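Local coordinates for protein beta-1,4-exocellulase (Thermobifida fusca, PDB 4B4H) that probably hydrolyses the beta-1,4-glycosidic bonds of cellulose through this family 6 cellobiohydrolase catalytic domain, at residues N228-L237 with Y311-R320. Numbering follows the deposited sequence.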
ATOM      1  N   ASN A 228      -0.272  -4.043   2.402  1.00  6.67           N
ATOM      2  CA  ASN A 228      -0.307  -5.463   2.025  1.00  6.53           C
ATOM      3  C   ASN A 228       0.801  -6.250   2.729  1.00  6.53           C
ATOM      4  O   ASN A 228       1.353  -5.809   3.743  1.00  6.27           O
ATOM      5  CB  ASN A 228      -0.256  -5.645   0.481  1.00  6.82           C
ATOM      6  CG  ASN A 228      -1.028  -6.873  -0.022  1.00  6.97           C
ATOM      7  OD1 ASN A 228      -0.587  -8.010   0.130  1.00  6.78           O
ATOM      8  ND2 ASN A 228      -2.168  -6.626  -0.681  1.00  7.25           N
ATOM      9  N   TYR A 229       1.070  -7.439   2.218  1.00  6.47           N
ATOM     10  CA  TYR A 229       1.846  -8.418   2.990  1.00  6.50           C
ATOM     11  C   TYR A 229       2.904  -9.149   2.153  1.00  6.54           C
ATOM     12  O   TYR A 229       3.561 -10.058   2.655  1.00  6.22           O
ATOM     13  CB  TYR A 229       0.902  -9.450   3.633  1.00  6.71           C
ATOM     14  CG  TYR A 229      -0.162  -8.883   4.562  1.00  6.59           C
ATOM     15  CD1 TYR A 229      -1.425  -8.494   4.079  1.00  6.72           C
ATOM     16  CD2 TYR A 229       0.070  -8.764   5.932  1.00  6.71           C
ATOM     17  CE1 TYR A 229      -2.399  -7.980   4.927  1.00  6.84           C
ATOM     18  CE2 TYR A 229      -0.902  -8.249   6.775  1.00  6.72           C
ATOM     19  CZ  TYR A 229      -2.149  -7.882   6.272  1.00  6.90           C
ATOM     20  OH  TYR A 229      -3.095  -7.392   7.141  1.00  6.79           O
ATOM     21  N   SER A 230       3.074  -8.751   0.894  1.00  6.71           N
ATOM     22  CA  SER A 230       3.988  -9.410  -0.034  1.00  7.17           C
ATOM     23  C   SER A 230       5.419  -9.194   0.434  1.00  7.27           C
ATOM     24  O   SER A 230       5.721  -8.148   1.016  1.00  7.12           O
ATOM     25  CB  SER A 230       3.771  -8.937  -1.475  1.00  7.41           C
ATOM     26  OG  SER A 230       2.665  -9.632  -2.055  1.00  7.58           O
ATOM     27  N   ALA A 231       6.259 -10.205   0.254  1.00  7.89           N
ATOM     28  CA  ALA A 231       7.619 -10.202   0.774  1.00  8.06           C
ATOM     29  C   ALA A 231       8.502  -9.215   0.014  1.00  8.34           C
ATOM     30  O   ALA A 231       8.400  -9.129  -1.206  1.00  8.30           O
ATOM     31  CB  ALA A 231       8.207 -11.608   0.716  1.00  8.23           C
ATOM     32  N   THR A 232       9.364  -8.483   0.738  1.00  8.62           N
ATOM     33  CA  THR A 232      10.352  -7.596   0.108  1.00  9.04           C
ATOM     34  C   THR A 232      11.313  -8.422  -0.749  1.00  9.39           C
ATOM     35  O   THR A 232      11.408  -8.204  -1.966  1.00  9.03           O
ATOM     36  CB  THR A 232      11.146  -6.789   1.144  1.00  9.23           C
ATOM     37  OG1 THR A 232      10.255  -6.031   1.957  1.00  9.49           O
ATOM     38  CG2 THR A 232      12.071  -5.833   0.438  1.00  9.30           C
ATOM     39  N   VAL A 233      12.012  -9.356  -0.093  1.00  9.59           N
ATOM     40  CA  VAL A 233      12.779 -10.404  -0.782  1.00 10.53           C
ATOM     41  C   VAL A 233      12.325 -11.762  -0.226  1.00 10.87           C
ATOM     42  O   VAL A 233      12.051 -11.877   0.956  1.00 11.76           O
ATOM     43  CB  VAL A 233      14.313 -10.240  -0.609  1.00 10.57           C
ATOM     44  CG1 VAL A 233      15.057 -11.335  -1.367  1.00 10.51           C
ATOM     45  CG2 VAL A 233      14.788  -8.857  -1.062  1.00 10.35           C
ATOM     46  N   GLU A 234      12.195 -12.764  -1.093  1.00 11.43           N
ATOM     47  CA  GLU A 234      12.052 -14.146  -0.641  1.00 12.10           C
ATOM     48  C   GLU A 234      13.451 -14.763  -0.583  1.00 13.14           C
ATOM     49  O   GLU A 234      14.037 -15.037  -1.624  1.00 12.85           O
ATOM     50  CB  GLU A 234      11.143 -14.940  -1.581  1.00 11.42           C
ATOM     51  CG  GLU A 234       9.653 -14.644  -1.411  1.00 10.84           C
ATOM     52  CD  GLU A 234       9.005 -15.389  -0.254  1.00 10.81           C
ATOM     53  OE1 GLU A 234       9.709 -16.072   0.527  1.00 10.64           O
ATOM     54  OE2 GLU A 234       7.764 -15.289  -0.123  1.00 10.61           O
ATOM     55  N   PRO A 235      13.985 -14.985   0.637  1.00 14.39           N
ATOM     56  CA  PRO A 235      15.379 -15.412   0.777  1.00 15.38           C
ATOM     57  C   PRO A 235      15.672 -16.784   0.164  1.00 16.55           C
ATOM     58  O   PRO A 235      16.772 -16.998  -0.355  1.00 17.10           O
ATOM     59  CB  PRO A 235      15.595 -15.439   2.299  1.00 15.56           C
ATOM     60  CG  PRO A 235      14.518 -14.586   2.864  1.00 15.27           C
ATOM     61  CD  PRO A 235      13.345 -14.812   1.952  1.00 14.51           C
ATOM     62  N   TYR A 236      14.692 -17.687   0.192  1.00 17.13           N
ATOM     63  CA  TYR A 236      14.925 -19.088  -0.156  1.00 18.71           C
ATOM     64  C   TYR A 236      14.283 -19.489  -1.484  1.00 19.75           C
ATOM     65  O   TYR A 236      14.312 -20.661  -1.879  1.00 20.76           O
ATOM     66  CB  TYR A 236      14.477 -19.998   1.002  1.00 18.59           C
ATOM     67  CG  TYR A 236      14.980 -19.506   2.348  1.00 18.15           C
ATOM     68  CD1 TYR A 236      16.346 -19.302   2.570  1.00 18.46           C
ATOM     69  CD2 TYR A 236      14.097 -19.221   3.391  1.00 18.15           C
ATOM     70  CE1 TYR A 236      16.813 -18.830   3.785  1.00 18.64           C
ATOM     71  CE2 TYR A 236      14.559 -18.750   4.616  1.00 18.54           C
ATOM     72  CZ  TYR A 236      15.926 -18.558   4.808  1.00 18.52           C
ATOM     73  OH  TYR A 236      16.412 -18.089   6.016  1.00 18.46           O
ATOM     74  N   LEU A 237      13.724 -18.507  -2.183  1.00 20.59           N
ATOM     75  CA  LEU A 237      13.038 -18.767  -3.433  1.00 21.52           C
ATOM     76  C   LEU A 237      13.676 -17.991  -4.577  1.00 22.02           C
ATOM     77  O   LEU A 237      13.912 -16.782  -4.473  1.00 21.90           O
ATOM     78  CB  LEU A 237      11.560 -18.405  -3.295  1.00 22.17           C
ATOM     79  CG  LEU A 237      10.497 -19.416  -3.723  1.00 23.17           C
ATOM     80  CD1 LEU A 237      10.793 -20.807  -3.186  1.00 22.90           C
ATOM     81  CD2 LEU A 237       9.142 -18.944  -3.228  1.00 22.36           C
ATOM     82  N   TYR A 311       7.923 -27.878  -1.595  1.00 18.34           N
ATOM     83  CA  TYR A 311       9.160 -27.084  -1.576  1.00 17.95           C
ATOM     84  C   TYR A 311       8.840 -25.599  -1.445  1.00 17.60           C
ATOM     85  O   TYR A 311       9.414 -24.887  -0.597  1.00 17.26           O
ATOM     86  CB  TYR A 311       9.976 -27.300  -2.857  1.00 18.28           C
ATOM     87  CG  TYR A 311      11.171 -26.361  -2.980  1.00 18.85           C
ATOM     88  CD1 TYR A 311      11.024 -25.060  -3.471  1.00 19.09           C
ATOM     89  CD2 TYR A 311      12.447 -26.770  -2.586  1.00 18.95           C
ATOM     90  CE1 TYR A 311      12.110 -24.197  -3.565  1.00 19.58           C
ATOM     91  CE2 TYR A 311      13.535 -25.912  -2.679  1.00 19.41           C
ATOM     92  CZ  TYR A 311      13.361 -24.628  -3.176  1.00 19.82           C
ATOM     93  OH  TYR A 311      14.435 -23.770  -3.277  1.00 19.78           O
ATOM     94  N   VAL A 312       7.925 -25.147  -2.299  1.00 16.29           N
ATOM     95  CA  VAL A 312       7.571 -23.738  -2.387  1.00 15.12           C
ATOM     96  C   VAL A 312       6.831 -23.310  -1.119  1.00 14.67           C
ATOM     97  O   VAL A 312       7.172 -22.289  -0.518  1.00 15.10           O
ATOM     98  CB  VAL A 312       6.787 -23.431  -3.680  1.00 14.33           C
ATOM     99  CG1 VAL A 312       6.097 -22.086  -3.591  1.00 13.61           C
ATOM    100  CG2 VAL A 312       7.716 -23.457  -4.888  1.00 13.98           C
ATOM    101  N   ASP A 313       5.857 -24.113  -0.683  1.00 14.71           N
ATOM    102  CA  ASP A 313       5.090 -23.776   0.520  1.00 14.54           C
ATOM    103  C   ASP A 313       5.931 -23.786   1.798  1.00 14.16           C
ATOM    104  O   ASP A 313       5.651 -23.019   2.711  1.00 14.16           O
ATOM    105  CB  ASP A 313       3.841 -24.654   0.647  1.00 14.93           C
ATOM    106  CG  ASP A 313       2.812 -24.379  -0.465  1.00 15.38           C
ATOM    107  OD1 ASP A 313       2.936 -23.371  -1.202  1.00 14.80           O
ATOM    108  OD2 ASP A 313       1.860 -25.174  -0.602  1.00 16.48           O
ATOM    109  N   GLU A 314       6.959 -24.634   1.854  1.00 14.77           N
ATOM    110  CA  GLU A 314       7.856 -24.717   3.025  1.00 14.94           C
ATOM    111  C   GLU A 314       9.075 -23.783   3.034  1.00 14.76           C
ATOM    112  O   GLU A 314       9.760 -23.675   4.059  1.00 14.62           O
ATOM    113  CB  GLU A 314       8.369 -26.145   3.208  1.00 15.91           C
ATOM    114  CG  GLU A 314       7.337 -27.155   3.677  1.00 16.45           C
ATOM    115  CD  GLU A 314       7.920 -28.552   3.805  1.00 17.22           C
ATOM    116  OE1 GLU A 314       9.170 -28.694   3.765  1.00 16.87           O
ATOM    117  OE2 GLU A 314       7.130 -29.510   3.952  1.00 17.69           O
ATOM    118  N   SER A 315       9.343 -23.132   1.905  1.00 14.11           N
ATOM    119  CA  SER A 315      10.500 -22.244   1.747  1.00 13.45           C
ATOM    120  C   SER A 315      10.135 -20.771   1.751  1.00 12.98           C
ATOM    121  O   SER A 315      10.992 -19.926   1.997  1.00 13.38           O
ATOM    122  CB  SER A 315      11.216 -22.553   0.436  1.00 13.60           C
ATOM    123  OG  SER A 315      11.830 -23.820   0.501  1.00 13.33           O
ATOM    124  N   ARG A 316       8.874 -20.468   1.446  1.00 12.41           N
ATOM    125  CA  ARG A 316       8.425 -19.079   1.306  1.00 11.71           C
ATOM    126  C   ARG A 316       8.091 -18.425   2.636  1.00 10.83           C
ATOM    127  O   ARG A 316       7.500 -19.058   3.517  1.00 10.87           O
ATOM    128  CB  ARG A 316       7.247 -18.959   0.333  1.00 11.55           C
ATOM    129  CG  ARG A 316       5.974 -19.721   0.686  1.00 11.92           C
ATOM    130  CD  ARG A 316       5.061 -19.631  -0.523  1.00 11.96           C
ATOM    131  NE  ARG A 316       3.828 -20.411  -0.459  1.00 12.16           N
ATOM    132  CZ  ARG A 316       2.647 -19.931  -0.078  1.00 12.24           C
ATOM    133  NH1 ARG A 316       2.529 -18.680   0.352  1.00 12.28           N
ATOM    134  NH2 ARG A 316       1.579 -20.710  -0.102  1.00 12.27           N
ATOM    135  N   ILE A 317       8.487 -17.163   2.778  1.00 10.74           N
ATOM    136  CA  ILE A 317       8.223 -16.426   4.013  1.00 10.05           C
ATOM    137  C   ILE A 317       6.804 -15.849   4.017  1.00  9.84           C
ATOM    138  O   ILE A 317       6.172 -15.831   5.048  1.00  9.61           O
ATOM    139  CB  ILE A 317       9.290 -15.356   4.336  1.00 10.60           C
ATOM    140  CG1 ILE A 317       9.319 -14.253   3.280  1.00 10.87           C
ATOM    141  CG2 ILE A 317      10.640 -16.043   4.519  1.00 10.51           C
ATOM    142  CD1 ILE A 317       9.996 -12.981   3.738  1.00 11.32           C
ATOM    143  N   ASP A 318       6.337 -15.369   2.866  1.00  9.63           N
ATOM    144  CA  ASP A 318       4.935 -14.990   2.699  1.00  9.32           C
ATOM    145  C   ASP A 318       4.129 -16.280   2.705  1.00  9.47           C
ATOM    146  O   ASP A 318       4.146 -17.022   1.707  1.00 10.17           O
ATOM    147  CB  ASP A 318       4.756 -14.237   1.375  1.00  9.27           C
ATOM    148  CG  ASP A 318       3.331 -13.728   1.150  1.00  8.94           C
ATOM    149  OD1 ASP A 318       2.377 -14.132   1.860  1.00  9.26           O
ATOM    150  OD2 ASP A 318       3.179 -12.908   0.223  1.00  8.32           O
ATOM    151  N   ARG A 319       3.444 -16.545   3.819  1.00  9.38           N
ATOM    152  CA  ARG A 319       2.736 -17.814   4.030  1.00  9.09           C
ATOM    153  C   ARG A 319       1.252 -17.764   3.674  1.00  8.77           C
ATOM    154  O   ARG A 319       0.496 -18.685   3.985  1.00  8.36           O
ATOM    155  CB  ARG A 319       2.893 -18.296   5.471  1.00  9.59           C
ATOM    156  CG  ARG A 319       4.338 -18.500   5.883  1.00 10.17           C
ATOM    157  CD  ARG A 319       4.405 -19.311   7.169  1.00 10.80           C
ATOM    158  NE  ARG A 319       3.575 -18.722   8.221  1.00 11.35           N
ATOM    159  CZ  ARG A 319       3.985 -17.794   9.080  1.00 10.81           C
ATOM    160  NH1 ARG A 319       5.250 -17.381   9.057  1.00 11.00           N
ATOM    161  NH2 ARG A 319       3.158 -17.313   9.998  1.00 11.32           N
ATOM    162  N   ARG A 320       0.822 -16.712   2.999  1.00  8.70           N
ATOM    163  CA  ARG A 320      -0.594 -16.588   2.681  1.00  8.69           C
ATOM    164  C   ARG A 320      -1.089 -17.715   1.772  1.00  8.56           C
ATOM    165  O   ARG A 320      -0.313 -18.374   1.100  1.00  8.63           O
ATOM    166  CB  ARG A 320      -0.853 -15.252   2.028  1.00  8.45           C
ATOM    167  CG  ARG A 320      -0.808 -14.097   2.998  1.00  8.77           C
ATOM    168  CD  ARG A 320      -1.071 -12.803   2.263  1.00  8.82           C
ATOM    169  NE  ARG A 320       0.044 -12.430   1.399  1.00  9.04           N
ATOM    170  CZ  ARG A 320       0.020 -11.408   0.549  1.00  9.01           C
ATOM    171  NH1 ARG A 320      -1.087 -10.675   0.400  1.00  8.72           N
ATOM    172  NH2 ARG A 320       1.098 -11.126  -0.174  1.00  9.02           N
TER
HETATM  173  O   HOH W   1       5.313 -12.290  -1.358  1.00 10.43           O
HETATM  174  O   HOH W   2      11.923 -17.627   0.966  1.00 14.31           O
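Glu234 reaches from the loop after strand 221-224 of this distorted beta/alpha barrel, the family 6 glycoside hydrolase fold, to Ile317 and Asp318 in the chain leaving helix 308-315. Its CG lies anti to the carbonyl carbon (chi1 -76°) and the chain bends at chi2, bringing the two oxygens of a glutamate to two successive backbone amides. OE1 accepts from Ile317 N through its syn lone pair at 2.8 Å, nearly straight, while OE2 takes a weak bond from Asp318 N. A water bonded to OE1 also joins Tyr236 N to Ser315 O. Ile317 suits its place by branching: CG2 packs on Pro235 CD and CD1 on Ala231 CB.

Toward the predicted substrate site, Arg320 grips Asp318 side-on in a salt bridge, with Arg320 NE to Asp318 OD1 at 2.9 Å and NH2 to OD2 at 2.8 Å. Asp318 OD1 also accepts from Arg320 N, closing an Asx turn. Tyr229 CB covers one guanidinium face; Tyr229 OH bonds Asp359, the predicted proton acceptor.

Arg316 has N-H groups enough for Asp313 and the carbonyl oxygens of Asp318 and Arg320. A leucine here would probably leave Asp313 without this charged mate and both carbonyls without these donors.

Arg320 NH2 bonds weakly to Ser230 OG, itself paired with His188; NH1, also bonded to Asn325 O, reaches OD1 of Asn228, predicted to bind substrate, weakly at 2.7 Å, amide and guanidinium planes 64° apart.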